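Local coordinates for phosphodiesterase (Salpingoeca rosetta, PDB 7CJ3), which binds retinal within a membrane-embedded helical domain of the bacteriorhodopsin-like family, modelled here as a two-subunit assembly, at residues A68-T73 against V101-Y106; Q24-I29 against L95-G100; C227-S232 against V266-I271; L107-L112 against P125-R130. All coordinates share one frame; numbering follows the deposited sequence.

Contact 1. Residues A68-T73 against V101-Y106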
loop_
_atom_site.group_PDB
_atom_site.type_symbol
_atom_site.label_atom_id
_atom_site.label_comp_id
_atom_site.label_asym_id
_atom_site.label_seq_id
_atom_site.Cartn_x
_atom_site.Cartn_y
_atom_site.Cartn_z
ATOM N N ALA B 68 -4.878 -0.310 1.004
ATOM C CA ALA B 68 -3.442 -0.520 1.285
ATOM C C ALA B 68 -3.286 -1.679 2.279
ATOM O O ALA B 68 -2.564 -2.642 1.984
ATOM C CB ALA B 68 -2.828 0.742 1.803
ATOM N N PHE B 69 -3.956 -1.618 3.424
ATOM C CA PHE B 69 -3.909 -2.719 4.420
ATOM C C PHE B 69 -4.395 -4.067 3.843
ATOM O O PHE B 69 -3.841 -5.107 4.168
ATOM C CB PHE B 69 -4.726 -2.332 5.645
ATOM C CG PHE B 69 -3.944 -1.481 6.598
ATOM C CD1 PHE B 69 -2.905 -2.031 7.324
ATOM C CD2 PHE B 69 -4.238 -0.141 6.769
ATOM C CE1 PHE B 69 -2.195 -1.260 8.234
ATOM C CE2 PHE B 69 -3.537 0.625 7.678
ATOM C CZ PHE B 69 -2.533 0.061 8.420
ATOM N N ALA B 70 -5.427 -4.069 3.006
ATOM C CA ALA B 70 -5.880 -5.297 2.321
ATOM C C ALA B 70 -4.673 -5.975 1.652
ATOM O O ALA B 70 -4.423 -7.162 1.960
ATOM C CB ALA B 70 -6.991 -4.983 1.346
ATOM N N PHE B 71 -3.947 -5.251 0.789
ATOM C CA PHE B 71 -2.724 -5.742 0.088
ATOM C C PHE B 71 -1.636 -6.101 1.103
ATOM O O PHE B 71 -0.951 -7.127 0.876
ATOM C CB PHE B 71 -2.224 -4.744 -0.966
ATOM C CG PHE B 71 -3.017 -4.811 -2.255
ATOM C CD1 PHE B 71 -2.806 -5.830 -3.171
ATOM C CD2 PHE B 71 -4.016 -3.890 -2.522
ATOM C CE1 PHE B 71 -3.586 -5.923 -4.309
ATOM C CE2 PHE B 71 -4.796 -3.990 -3.658
ATOM C CZ PHE B 71 -4.576 -5.005 -4.558
ATOM N N ALA B 72 -1.489 -5.299 2.176
ATOM C CA ALA B 72 -0.546 -5.571 3.286
ATOM C C ALA B 72 -0.875 -6.923 3.915
ATOM O O ALA B 72 0.078 -7.651 4.234
ATOM C CB ALA B 72 -0.580 -4.485 4.316
ATOM N N THR B 73 -2.161 -7.229 4.098
ATOM C CA THR B 73 -2.662 -8.500 4.695
ATOM C C THR B 73 -2.405 -9.660 3.717
ATOM O O THR B 73 -1.990 -10.751 4.156
ATOM C CB THR B 73 -4.136 -8.391 5.094
ATOM O OG1 THR B 73 -4.372 -7.181 5.807
ATOM C CG2 THR B 73 -4.569 -9.542 5.964
ATOM N N VAL B 101 -7.284 -6.233 10.778
ATOM C CA VAL B 101 -8.124 -5.438 11.712
ATOM C C VAL B 101 -8.103 -4.000 11.209
ATOM O O VAL B 101 -9.177 -3.380 11.121
ATOM C CB VAL B 101 -7.652 -5.533 13.174
ATOM C CG1 VAL B 101 -8.355 -4.511 14.070
ATOM C CG2 VAL B 101 -7.850 -6.931 13.723
ATOM N N ALA B 102 -6.907 -3.504 10.895
ATOM C CA ALA B 102 -6.685 -2.136 10.380
ATOM C C ALA B 102 -7.451 -1.974 9.066
ATOM O O ALA B 102 -8.152 -0.981 8.900
ATOM C CB ALA B 102 -5.209 -1.875 10.217
ATOM N N CYS B 103 -7.391 -2.962 8.196
ATOM C CA CYS B 103 -8.080 -2.930 6.893
ATOM C C CYS B 103 -9.578 -2.656 7.077
ATOM O O CYS B 103 -10.088 -1.679 6.455
ATOM C CB CYS B 103 -7.883 -4.234 6.144
ATOM S SG CYS B 103 -8.813 -4.228 4.595
ATOM N N ILE B 104 -10.266 -3.496 7.866
ATOM C CA ILE B 104 -11.747 -3.406 8.032
ATOM C C ILE B 104 -12.122 -2.183 8.876
ATOM O O ILE B 104 -13.227 -1.648 8.614
ATOM C CB ILE B 104 -12.387 -4.688 8.582
ATOM C CG1 ILE B 104 -11.818 -5.075 9.953
ATOM C CG2 ILE B 104 -12.253 -5.806 7.567
ATOM C CD1 ILE B 104 -12.351 -6.399 10.528
ATOM N N SER B 105 -11.282 -1.750 9.835
ATOM C CA SER B 105 -11.621 -0.549 10.643
ATOM C C SER B 105 -11.672 0.630 9.672
ATOM O O SER B 105 -12.633 1.428 9.719
ATOM C CB SER B 105 -10.709 -0.302 11.814
ATOM O OG SER B 105 -10.038 -1.494 12.192
ATOM N N TYR B 106 -10.703 0.711 8.769
ATOM C CA TYR B 106 -10.624 1.864 7.837
ATOM C C TYR B 106 -11.761 1.765 6.810
ATOM O O TYR B 106 -12.345 2.826 6.529
ATOM C CB TYR B 106 -9.205 1.973 7.277
ATOM C CG TYR B 106 -8.264 2.728 8.184
ATOM C CD1 TYR B 106 -8.372 4.103 8.336
ATOM C CD2 TYR B 106 -7.251 2.079 8.876
ATOM C CE1 TYR B 106 -7.499 4.813 9.152
ATOM C CE2 TYR B 106 -6.371 2.777 9.701
ATOM C CZ TYR B 106 -6.485 4.157 9.842
ATOM O OH TYR B 106 -5.628 4.843 10.671
#
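In the antiparallel hairpin of two transmembrane helices, 58-81 and 86-111, Phe69 packs against Ala102, Cys103 and Tyr106. The short axes approach to 8.2 Å and run at 159° to each other, close enough for side chain to meet backbone. Phe69 has the largest share of the contact. With CG anti to its carbonyl carbon (chi1 -83°), its ring lies beneath the methyl of Ala102, whose CB stands 3.6 Å from the ring centroid and almost on the ring normal, a CH-pi contact over the centre of one face. The root of the same side chain fills the step to the next residue, Phe69 CB being 3.6 Å from Cys103 CA. On one flank of the ring, Phe69 CE2 comes to 4.1 Å from Tyr106 CE2, and the two aromatic side chains lie aslant. This belongs to the core of the bacteriorhodopsin-like bundle: the Phe69 side chain comes within about 6 Å of retinal at nearest atoms and meets Tyr262 edge-to-face, while Tyr106 OH is hydrogen-bonded to Asp261 of the same helix 250-277. Toward the outer flank, Cys103 SG rests 3.8 Å from Ala70 CB. One turn along, Thr73 OG1 donates to Phe69 O (2.7 Å) from above the carbonyl plane, so that this oxygen accepts from both the hydroxyl and the backbone N of Thr73.

Contact 2. Residues Q24-I29 against L95-G100. With OLC ((2R)-2,3-dihydroxypropyl (9Z)-octadec-9-enoate), chain Q; OLC ((2R)-2,3-dihydroxypropyl (9Z)-octadec-9-enoate), chain R.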
loop_
_atom_site.group_PDB
_atom_site.type_symbol
_atom_site.label_atom_id
_atom_site.label_comp_id
_atom_site.label_asym_id
_atom_site.label_seq_id
_atom_site.Cartn_x
_atom_site.Cartn_y
_atom_site.Cartn_z
ATOM N N GLN B 24 -5.537 -15.767 19.412
ATOM C CA GLN B 24 -5.356 -14.309 19.678
ATOM C C GLN B 24 -6.093 -13.498 18.605
ATOM O O GLN B 24 -6.889 -12.618 18.977
ATOM C CB GLN B 24 -3.868 -13.950 19.730
ATOM N N GLY B 25 -5.838 -13.798 17.330
ATOM C CA GLY B 25 -6.521 -13.207 16.160
ATOM C C GLY B 25 -8.044 -13.285 16.267
ATOM O O GLY B 25 -8.708 -12.261 16.005
ATOM N N ILE B 26 -8.588 -14.450 16.638
ATOM C CA ILE B 26 -10.052 -14.673 16.835
ATOM C C ILE B 26 -10.584 -13.749 17.942
ATOM O O ILE B 26 -11.621 -13.089 17.706
ATOM C CB ILE B 26 -10.362 -16.168 17.047
ATOM C CG1 ILE B 26 -10.393 -16.953 15.724
ATOM C CG2 ILE B 26 -11.675 -16.381 17.815
ATOM C CD1 ILE B 26 -9.780 -16.266 14.508
ATOM N N PHE B 27 -9.935 -13.687 19.106
ATOM C CA PHE B 27 -10.391 -12.807 20.213
ATOM C C PHE B 27 -10.421 -11.358 19.704
ATOM O O PHE B 27 -11.390 -10.606 20.030
ATOM C CB PHE B 27 -9.498 -12.931 21.454
ATOM C CG PHE B 27 -9.918 -12.011 22.581
ATOM C CD1 PHE B 27 -11.127 -12.204 23.238
ATOM C CD2 PHE B 27 -9.095 -10.982 23.019
ATOM C CE1 PHE B 27 -11.494 -11.383 24.298
ATOM C CE2 PHE B 27 -9.483 -10.147 24.055
ATOM C CZ PHE B 27 -10.683 -10.347 24.688
ATOM N N MET B 28 -9.388 -10.979 18.935
ATOM C CA MET B 28 -9.241 -9.628 18.328
ATOM C C MET B 28 -10.508 -9.309 17.520
ATOM O O MET B 28 -11.150 -8.271 17.781
ATOM C CB MET B 28 -7.999 -9.534 17.428
ATOM C CG MET B 28 -6.680 -9.412 18.188
ATOM S SD MET B 28 -5.191 -9.671 17.157
ATOM C CE MET B 28 -5.271 -8.205 16.143
ATOM N N ILE B 29 -10.876 -10.210 16.612
ATOM C CA ILE B 29 -12.025 -10.046 15.676
ATOM C C ILE B 29 -13.321 -9.847 16.476
ATOM O O ILE B 29 -14.126 -8.951 16.106
ATOM C CB ILE B 29 -12.089 -11.237 14.707
ATOM C CG1 ILE B 29 -10.833 -11.315 13.830
ATOM C CG2 ILE B 29 -13.354 -11.181 13.866
ATOM C CD1 ILE B 29 -10.475 -12.731 13.373
ATOM N N LEU B 95 0.960 -10.496 12.272
ATOM C CA LEU B 95 0.944 -9.287 11.419
ATOM C C LEU B 95 -0.262 -9.341 10.465
ATOM O O LEU B 95 -0.835 -8.269 10.158
ATOM C CB LEU B 95 2.293 -9.197 10.704
ATOM C CG LEU B 95 3.461 -8.969 11.663
ATOM C CD1 LEU B 95 4.760 -8.706 10.912
ATOM C CD2 LEU B 95 3.159 -7.838 12.639
ATOM N N ALA B 96 -0.658 -10.543 10.046
ATOM C CA ALA B 96 -1.828 -10.752 9.169
ATOM C C ALA B 96 -3.109 -10.250 9.859
ATOM O O ALA B 96 -3.854 -9.535 9.184
ATOM C CB ALA B 96 -1.910 -12.200 8.780
ATOM N N TYR B 97 -3.332 -10.572 11.152
ATOM C CA TYR B 97 -4.534 -10.168 11.935
ATOM C C TYR B 97 -4.523 -8.655 12.175
ATOM O O TYR B 97 -5.550 -7.967 11.936
ATOM C CB TYR B 97 -4.641 -10.916 13.271
ATOM C CG TYR B 97 -5.077 -12.358 13.117
ATOM C CD1 TYR B 97 -4.201 -13.427 13.280
ATOM C CD2 TYR B 97 -6.401 -12.655 12.812
ATOM C CE1 TYR B 97 -4.629 -14.742 13.126
ATOM C CE2 TYR B 97 -6.842 -13.959 12.639
ATOM C CZ TYR B 97 -5.953 -15.009 12.793
ATOM O OH TYR B 97 -6.418 -16.288 12.625
ATOM N N VAL B 98 -3.389 -8.135 12.643
ATOM C CA VAL B 98 -3.251 -6.682 12.921
ATOM C C VAL B 98 -3.589 -5.902 11.654
ATOM O O VAL B 98 -4.401 -4.968 11.735
ATOM C CB VAL B 98 -1.912 -6.232 13.507
ATOM C CG1 VAL B 98 -1.734 -6.771 14.919
ATOM C CG2 VAL B 98 -0.739 -6.586 12.628
ATOM N N ASP B 99 -3.051 -6.324 10.510
ATOM C CA ASP B 99 -3.222 -5.613 9.211
ATOM C C ASP B 99 -4.662 -5.765 8.727
ATOM O O ASP B 99 -5.212 -4.798 8.191
ATOM C CB ASP B 99 -2.203 -6.116 8.189
ATOM C CG ASP B 99 -0.836 -5.484 8.388
ATOM O OD1 ASP B 99 -0.693 -4.640 9.323
ATOM O OD2 ASP B 99 0.060 -5.804 7.617
ATOM N N GLY B 100 -5.240 -6.947 8.895
ATOM C CA GLY B 100 -6.659 -7.188 8.611
ATOM C C GLY B 100 -7.560 -6.317 9.471
ATOM O O GLY B 100 -8.530 -5.752 8.923
HETATM C C18 OLC Q . -6.599 -10.315 1.714
HETATM C C10 OLC Q . -7.980 -11.007 9.356
HETATM C C9 OLC Q . -7.106 -12.022 9.293
HETATM C C17 OLC Q . -7.754 -9.493 2.264
HETATM C C11 OLC Q . -8.402 -10.409 8.037
HETATM C C8 OLC Q . -6.545 -12.524 7.970
HETATM C C24 OLC Q . -5.123 -22.997 14.021
HETATM C C16 OLC Q . -7.825 -9.465 3.808
HETATM C C12 OLC Q . -9.597 -9.461 8.035
HETATM C C7 OLC Q . -6.014 -13.953 8.015
HETATM C C15 OLC Q . -9.007 -8.571 4.276
HETATM C C13 OLC Q . -10.006 -9.212 6.564
HETATM C C6 OLC Q . -5.003 -14.223 9.123
HETATM C C14 OLC Q . -9.098 -8.253 5.771
HETATM C C5 OLC Q . -4.052 -15.373 8.713
HETATM C C4 OLC Q . -4.276 -16.700 9.440
HETATM C C3 OLC Q . -3.020 -17.221 10.137
HETATM C C2 OLC Q . -3.354 -18.075 11.369
HETATM C C21 OLC Q . -3.809 -21.150 12.943
HETATM C C1 OLC Q . -3.591 -19.542 11.014
HETATM C C22 OLC Q . -4.285 -22.606 12.778
HETATM O O19 OLC Q . -4.237 -19.871 10.027
HETATM O O25 OLC Q . -6.410 -23.602 13.762
HETATM O O23 OLC Q . -5.000 -22.771 11.536
HETATM O O20 OLC Q . -3.056 -20.630 11.849
HETATM C C18 OLC R . -7.394 -9.204 27.503
HETATM C C10 OLC R . -6.650 -15.470 25.063
HETATM C C9 OLC R . -6.183 -14.468 24.310
HETATM C C17 OLC R . -8.590 -9.984 28.036
HETATM C C11 OLC R . -7.095 -15.297 26.499
HETATM C C8 OLC R . -6.041 -13.015 24.772
HETATM C C16 OLC R . -8.278 -11.458 28.311
HETATM C C12 OLC R . -8.511 -14.725 26.525
HETATM C C7 OLC R . -4.669 -12.427 24.373
HETATM C C15 OLC R . -9.428 -12.224 28.983
HETATM C C13 OLC R . -9.069 -14.569 27.954
HETATM C C6 OLC R . -4.654 -11.496 23.156
HETATM C C14 OLC R . -9.998 -13.347 28.109
HETATM C C5 OLC R . -3.211 -11.223 22.690
HETATM C C4 OLC R . -3.131 -10.582 21.290
HETATM C C3 OLC R . -2.448 -11.461 20.238
#
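Tyr97 of helix 86-111 enters helix 17-41 as a knob into the hole formed by Gly25, Ile26, Met28 and Ile29, pairing two nearly parallel transmembrane helices (12° between short axes) 9.9 Å apart. Its ring is sandwiched. Gly25 CA lies over the centre of one face, 3.4 Å from the Tyr97 ring centroid and 12° off the normal, a CH-pi contact in which a bare backbone carbon takes the place of a side chain, although Gly25 is poorly ordered. The opposite face is covered by the oleoyl chain of a bound monoolein lipid, whose C6 sits 3.8 Å above the Tyr97 ring plane, so the ring is wedged between helix 17-41 and the lipid chain. Two isoleucines approach the ring obliquely: Ile29 CD1 comes to 3.9 Å from Tyr97 CE2, and Ile26 CD1 lies 3.9 Å from Tyr97 OH. Met28, the other large contributor, works at the root of the knob and also touches Ile136 and Thr140 of helix 128-149. Its chain is extended at chi2 and turns at the sulfur (chi3 69°), which carries Met28 CE to 4.0 Å from Tyr97 CB and likewise 4.0 Å from Val98 CG1.

Contact 3. Residues C227-S232 against V266-I271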
loop_
_atom_site.group_PDB
_atom_site.type_symbol
_atom_site.label_atom_id
_atom_site.label_comp_id
_atom_site.label_asym_id
_atom_site.label_seq_id
_atom_site.Cartn_x
_atom_site.Cartn_y
_atom_site.Cartn_z
ATOM N N CYS B 227 13.936 0.832 15.917
ATOM C CA CYS B 227 14.058 2.150 15.231
ATOM C C CYS B 227 12.751 2.421 14.476
ATOM O O CYS B 227 12.250 3.542 14.512
ATOM C CB CYS B 227 15.253 2.191 14.279
ATOM S SG CYS B 227 16.901 2.198 15.046
ATOM N N GLU B 228 12.190 1.405 13.826
ATOM C CA GLU B 228 10.962 1.553 13.012
ATOM C C GLU B 228 9.808 2.040 13.905
ATOM O O GLU B 228 9.106 2.984 13.473
ATOM C CB GLU B 228 10.624 0.225 12.348
ATOM C CG GLU B 228 9.628 0.343 11.211
ATOM C CD GLU B 228 8.150 0.324 11.564
ATOM O OE1 GLU B 228 7.403 0.845 10.721
ATOM O OE2 GLU B 228 7.732 -0.198 12.636
ATOM N N ILE B 229 9.634 1.406 15.081
ATOM C CA ILE B 229 8.520 1.624 16.043
ATOM C C ILE B 229 8.603 3.058 16.581
ATOM O O ILE B 229 7.575 3.776 16.589
ATOM C CB ILE B 229 8.572 0.527 17.132
ATOM C CG1 ILE B 229 8.179 -0.831 16.528
ATOM C CG2 ILE B 229 7.700 0.858 18.346
ATOM C CD1 ILE B 229 8.626 -2.023 17.322
ATOM N N VAL B 230 9.809 3.491 16.943
ATOM C CA VAL B 230 10.087 4.852 17.478
ATOM C C VAL B 230 9.783 5.894 16.390
ATOM O O VAL B 230 9.091 6.899 16.690
ATOM C CB VAL B 230 11.530 4.941 18.005
ATOM C CG1 VAL B 230 11.935 6.382 18.342
ATOM C CG2 VAL B 230 11.728 4.032 19.212
ATOM N N MET B 231 10.244 5.675 15.158
ATOM C CA MET B 231 10.042 6.686 14.100
ATOM C C MET B 231 8.544 6.776 13.819
ATOM O O MET B 231 7.987 7.880 13.988
ATOM C CB MET B 231 10.851 6.338 12.847
ATOM C CG MET B 231 10.434 6.980 11.543
ATOM S SD MET B 231 11.234 8.589 11.218
ATOM C CE MET B 231 9.905 9.532 10.458
ATOM N N SER B 232 7.900 5.645 13.500
ATOM C CA SER B 232 6.490 5.567 13.030
ATOM C C SER B 232 5.493 5.947 14.133
ATOM O O SER B 232 4.652 6.782 13.872
ATOM C CB SER B 232 6.190 4.207 12.473
ATOM O OG SER B 232 6.485 3.180 13.401
ATOM N N VAL B 266 3.208 -1.839 8.166
ATOM C CA VAL B 266 3.835 -2.561 7.014
ATOM C C VAL B 266 5.358 -2.488 7.134
ATOM O O VAL B 266 6.056 -3.357 6.547
ATOM C CB VAL B 266 3.379 -2.017 5.661
ATOM C CG1 VAL B 266 1.861 -2.128 5.523
ATOM C CG2 VAL B 266 3.875 -0.592 5.461
ATOM N N GLY B 267 5.845 -1.481 7.855
ATOM C CA GLY B 267 7.256 -1.375 8.243
ATOM C C GLY B 267 7.750 -2.657 8.885
ATOM O O GLY B 267 8.871 -3.041 8.561
ATOM N N LEU B 268 6.953 -3.293 9.757
ATOM C CA LEU B 268 7.329 -4.529 10.510
ATOM C C LEU B 268 7.382 -5.718 9.551
ATOM O O LEU B 268 8.294 -6.552 9.709
ATOM C CB LEU B 268 6.318 -4.828 11.626
ATOM C CG LEU B 268 6.284 -3.882 12.827
ATOM C CD1 LEU B 268 5.446 -4.504 13.951
ATOM C CD2 LEU B 268 7.679 -3.569 13.351
ATOM N N ALA B 269 6.435 -5.787 8.611
ATOM C CA ALA B 269 6.308 -6.865 7.604
ATOM C C ALA B 269 7.389 -6.736 6.547
ATOM O O ALA B 269 7.758 -7.762 6.007
ATOM C CB ALA B 269 4.951 -6.843 6.960
ATOM N N MET B 270 7.846 -5.528 6.234
ATOM C CA MET B 270 8.974 -5.314 5.283
ATOM C C MET B 270 10.277 -5.843 5.907
ATOM O O MET B 270 11.060 -6.463 5.174
ATOM C CB MET B 270 9.118 -3.836 4.902
ATOM C CG MET B 270 8.163 -3.383 3.810
ATOM S SD MET B 270 8.011 -1.550 3.623
ATOM C CE MET B 270 9.699 -0.940 3.717
ATOM N N ILE B 271 10.500 -5.628 7.204
ATOM C CA ILE B 271 11.784 -5.958 7.899
ATOM C C ILE B 271 11.882 -7.486 8.088
ATOM O O ILE B 271 13.006 -8.034 7.986
ATOM C CB ILE B 271 11.938 -5.161 9.223
ATOM C CG1 ILE B 271 12.334 -3.702 8.956
ATOM C CG2 ILE B 271 12.911 -5.833 10.186
ATOM C CD1 ILE B 271 12.041 -2.745 10.095
#
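Glu228 reaches from helix 219-233 across to Gly267, Leu268 and Ile271 of helix 250-277, its side chain passing from one partner to the next on the way to the tip. Glu228 CB meets Ile271 CD1 at 4.0 Å. CG stands anti to the backbone N (chi1 -164°) and remains beside the same methyl while coming near Gly267 CA. A bend at chi2 (-86°) then lays the carboxylate across the glycine: Glu228 CD is 3.8 Å from Gly267 CA, and Glu228 OE1 reaches that carbon at 3.3 Å. The second oxygen, Glu228 OE2, turns the other way to Leu268 CD2, 3.4 Å off, with the two side chains crossing at about a right angle. Both oxygens thus meet carbon atoms across this interface. Beside the glutamate, Ile229 CG1 touches Leu268 CD2 at 4.2 Å and adds a single apolar contact. The backbone behind Glu228 is doubly engaged, since Glu228 O accepts from Ser232 OG (2.6 Å) and from Ser232 N, which reach it from opposite faces of the carbonyl plane. On helix 250-277, Val266 and Met270 also pack on Phe71 of the second subunit. Two helices 10.1 Å apart at their short axes and running antiparallel at 160°, with the Ile229 side chain about 7 Å from retinal at nearest atoms, form a neighbouring pair in the retinal-enclosing bundle of the bacteriorhodopsin-like fold.

Contact 4. Residues L107-L112 against P125-R130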
loop_
_atom_site.group_PDB
_atom_site.type_symbol
_atom_site.label_atom_id
_atom_site.label_comp_id
_atom_site.label_asym_id
_atom_site.label_seq_id
_atom_site.Cartn_x
_atom_site.Cartn_y
_atom_site.Cartn_z
ATOM N N LEU B 107 -12.103 0.559 6.322
ATOM C CA LEU B 107 -13.248 0.342 5.388
ATOM C C LEU B 107 -14.519 0.899 6.030
ATOM O O LEU B 107 -15.262 1.604 5.335
ATOM C CB LEU B 107 -13.418 -1.151 5.068
ATOM C CG LEU B 107 -14.615 -1.510 4.175
ATOM C CD1 LEU B 107 -14.628 -0.727 2.881
ATOM C CD2 LEU B 107 -14.618 -2.977 3.802
ATOM N N SER B 108 -14.721 0.580 7.311
ATOM C CA SER B 108 -15.860 0.997 8.174
ATOM C C SER B 108 -15.992 2.524 8.209
ATOM O O SER B 108 -17.085 3.061 7.922
ATOM C CB SER B 108 -15.656 0.401 9.551
ATOM O OG SER B 108 -15.764 -1.008 9.500
ATOM N N MET B 109 -14.886 3.201 8.515
ATOM C CA MET B 109 -14.788 4.677 8.623
ATOM C C MET B 109 -15.175 5.364 7.307
ATOM O O MET B 109 -15.904 6.390 7.365
ATOM C CB MET B 109 -13.384 5.062 9.089
ATOM C CG MET B 109 -13.192 4.720 10.599
ATOM S SD MET B 109 -11.579 5.072 11.266
ATOM C CE MET B 109 -11.417 6.814 10.945
ATOM N N ALA B 110 -14.792 4.790 6.169
ATOM C CA ALA B 110 -15.088 5.312 4.808
ATOM C C ALA B 110 -16.563 5.121 4.411
ATOM O O ALA B 110 -17.057 5.994 3.684
ATOM C CB ALA B 110 -14.175 4.647 3.790
ATOM N N THR B 111 -17.205 4.008 4.810
ATOM C CA THR B 111 -18.478 3.482 4.217
ATOM C C THR B 111 -19.672 3.570 5.173
ATOM O O THR B 111 -20.805 3.595 4.659
ATOM C CB THR B 111 -18.404 2.004 3.770
ATOM O OG1 THR B 111 -17.836 1.165 4.782
ATOM C CG2 THR B 111 -17.645 1.832 2.462
ATOM N N LEU B 112 -19.462 3.521 6.493
ATOM C CA LEU B 112 -20.590 3.437 7.465
ATOM C C LEU B 112 -20.664 4.725 8.285
ATOM O O LEU B 112 -19.652 5.452 8.342
ATOM C CB LEU B 112 -20.444 2.202 8.364
ATOM C CG LEU B 112 -20.240 0.875 7.649
ATOM C CD1 LEU B 112 -19.824 -0.215 8.597
ATOM C CD2 LEU B 112 -21.492 0.468 6.915
ATOM N N PRO B 125 -14.106 15.900 15.086
ATOM C CA PRO B 125 -14.540 14.545 15.454
ATOM C C PRO B 125 -13.412 13.671 16.031
ATOM O O PRO B 125 -12.300 13.741 15.577
ATOM C CB PRO B 125 -15.099 13.960 14.148
ATOM C CG PRO B 125 -14.529 14.828 13.025
ATOM C CD PRO B 125 -14.019 16.122 13.635
ATOM N N VAL B 126 -13.747 12.866 17.031
ATOM C CA VAL B 126 -12.876 11.859 17.680
ATOM C C VAL B 126 -13.368 10.479 17.235
ATOM O O VAL B 126 -14.418 10.025 17.709
ATOM C CB VAL B 126 -12.940 12.006 19.211
ATOM C CG1 VAL B 126 -11.902 11.142 19.923
ATOM C CG2 VAL B 126 -12.811 13.452 19.625
ATOM N N TRP B 127 -12.630 9.834 16.336
ATOM C CA TRP B 127 -13.019 8.546 15.719
ATOM C C TRP B 127 -12.705 7.431 16.712
ATOM O O TRP B 127 -11.489 7.049 16.827
ATOM C CB TRP B 127 -12.271 8.345 14.414
ATOM C CG TRP B 127 -12.514 9.385 13.365
ATOM C CD1 TRP B 127 -11.555 10.069 12.666
ATOM C CD2 TRP B 127 -13.775 9.803 12.812
ATOM N NE1 TRP B 127 -12.133 10.884 11.732
ATOM C CE2 TRP B 127 -13.492 10.755 11.805
ATOM C CE3 TRP B 127 -15.112 9.460 13.048
ATOM C CZ2 TRP B 127 -14.496 11.377 11.057
ATOM C CZ3 TRP B 127 -16.098 10.089 12.314
ATOM C CH2 TRP B 127 -15.800 11.019 11.319
ATOM N N LEU B 128 -13.749 6.905 17.378
ATOM C CA LEU B 128 -13.618 5.832 18.399
ATOM C C LEU B 128 -13.188 4.517 17.727
ATOM O O LEU B 128 -12.556 3.647 18.386
ATOM C CB LEU B 128 -14.978 5.716 19.084
ATOM C CG LEU B 128 -15.332 6.905 19.990
ATOM C CD1 LEU B 128 -16.833 6.965 20.283
ATOM C CD2 LEU B 128 -14.526 6.840 21.286
ATOM N N MET B 129 -13.477 4.386 16.436
ATOM C CA MET B 129 -13.087 3.197 15.625
ATOM C C MET B 129 -11.560 3.160 15.445
ATOM O O MET B 129 -10.975 2.089 15.671
ATOM C CB MET B 129 -13.796 3.185 14.267
ATOM C CG MET B 129 -13.512 1.942 13.444
ATOM S SD MET B 129 -14.158 0.404 14.130
ATOM C CE MET B 129 -15.799 0.504 13.415
ATOM N N ARG B 130 -10.924 4.286 15.118
ATOM C CA ARG B 130 -9.439 4.350 15.055
ATOM C C ARG B 130 -8.873 3.973 16.430
ATOM O O ARG B 130 -8.029 3.049 16.473
ATOM C CB ARG B 130 -8.909 5.692 14.566
ATOM C CG ARG B 130 -7.408 5.664 14.287
ATOM C CD ARG B 130 -6.942 6.829 13.415
ATOM N NE ARG B 130 -7.474 8.100 13.889
ATOM C CZ ARG B 130 -7.760 9.151 13.117
ATOM N NH1 ARG B 130 -7.514 9.135 11.807
ATOM N NH2 ARG B 130 -8.266 10.239 13.662
#
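Met109, near the end of helix 86-111, fills the space between Trp127, Met129 and Arg130, and the tight part of the contact is built round it. Its chain is extended as far as the sulfur and then bends (chi3 58°), which sets Met109 CE over a face of the indole, 3.9 Å from the centroid of the Trp127 five-membered ring and 24° off its normal. The sulfur follows at a distance, Met109 SD lying obliquely to the Trp127 five-membered ring 5.4 Å from its centroid, so methyl and sulfur together make a Met-aromatic contact. Lower on the chain, Met109 CG meets Met129 CG at 4.0 Å as the two methionines slide past each other in opposite directions; Met109 SD also rests 4.0 Å from Arg130 N. Trp127 occupies the N-cap position of helix 128-149; the short strand 125-126 pairs antiparallel with 117-118. A short two-stranded hairpin in this connection between helices is also found in bacteriorhodopsin. The packing thins on the other flank of helix 86-111. There Ser108 CB has Met129 CE at 3.9 Å as its link to the opposing segment, and Ser108 OG bonds back to Ile104 O. Leu107, Thr111 and Leu112 lie on the surface and make no contact with 125-130. The Arg130 guanidinium lies at the edge of the Trp127 indole, with NH1 in a salt bridge to Glu254 of helix 250-277.

How the contacts relate
Along helix 86-111 come contacts 2, 1 and 4, with helix 17-41, helix 58-81 and the start of helix 128-149; contact 3 pairs helices 219-233 and 250-277, and meets contact 1 where Ala72 packs on Val266. Contacts 1 and 2 adjoin, Thr73 OG1 lying 3.2 Å from Gly100 N, whereas contacts 3 and 4 are about 24 Å apart between centres, on opposite sides of the chain's centre. All four are largely buried, but in contact 2 a lipid chain lies over the central ring itself and contact 4 reaches the surface at the helix end. A carbon over an aromatic face recurs in contacts 1, 2 and 4; contact 3 instead sets a carboxylate against glycine and aliphatic carbons.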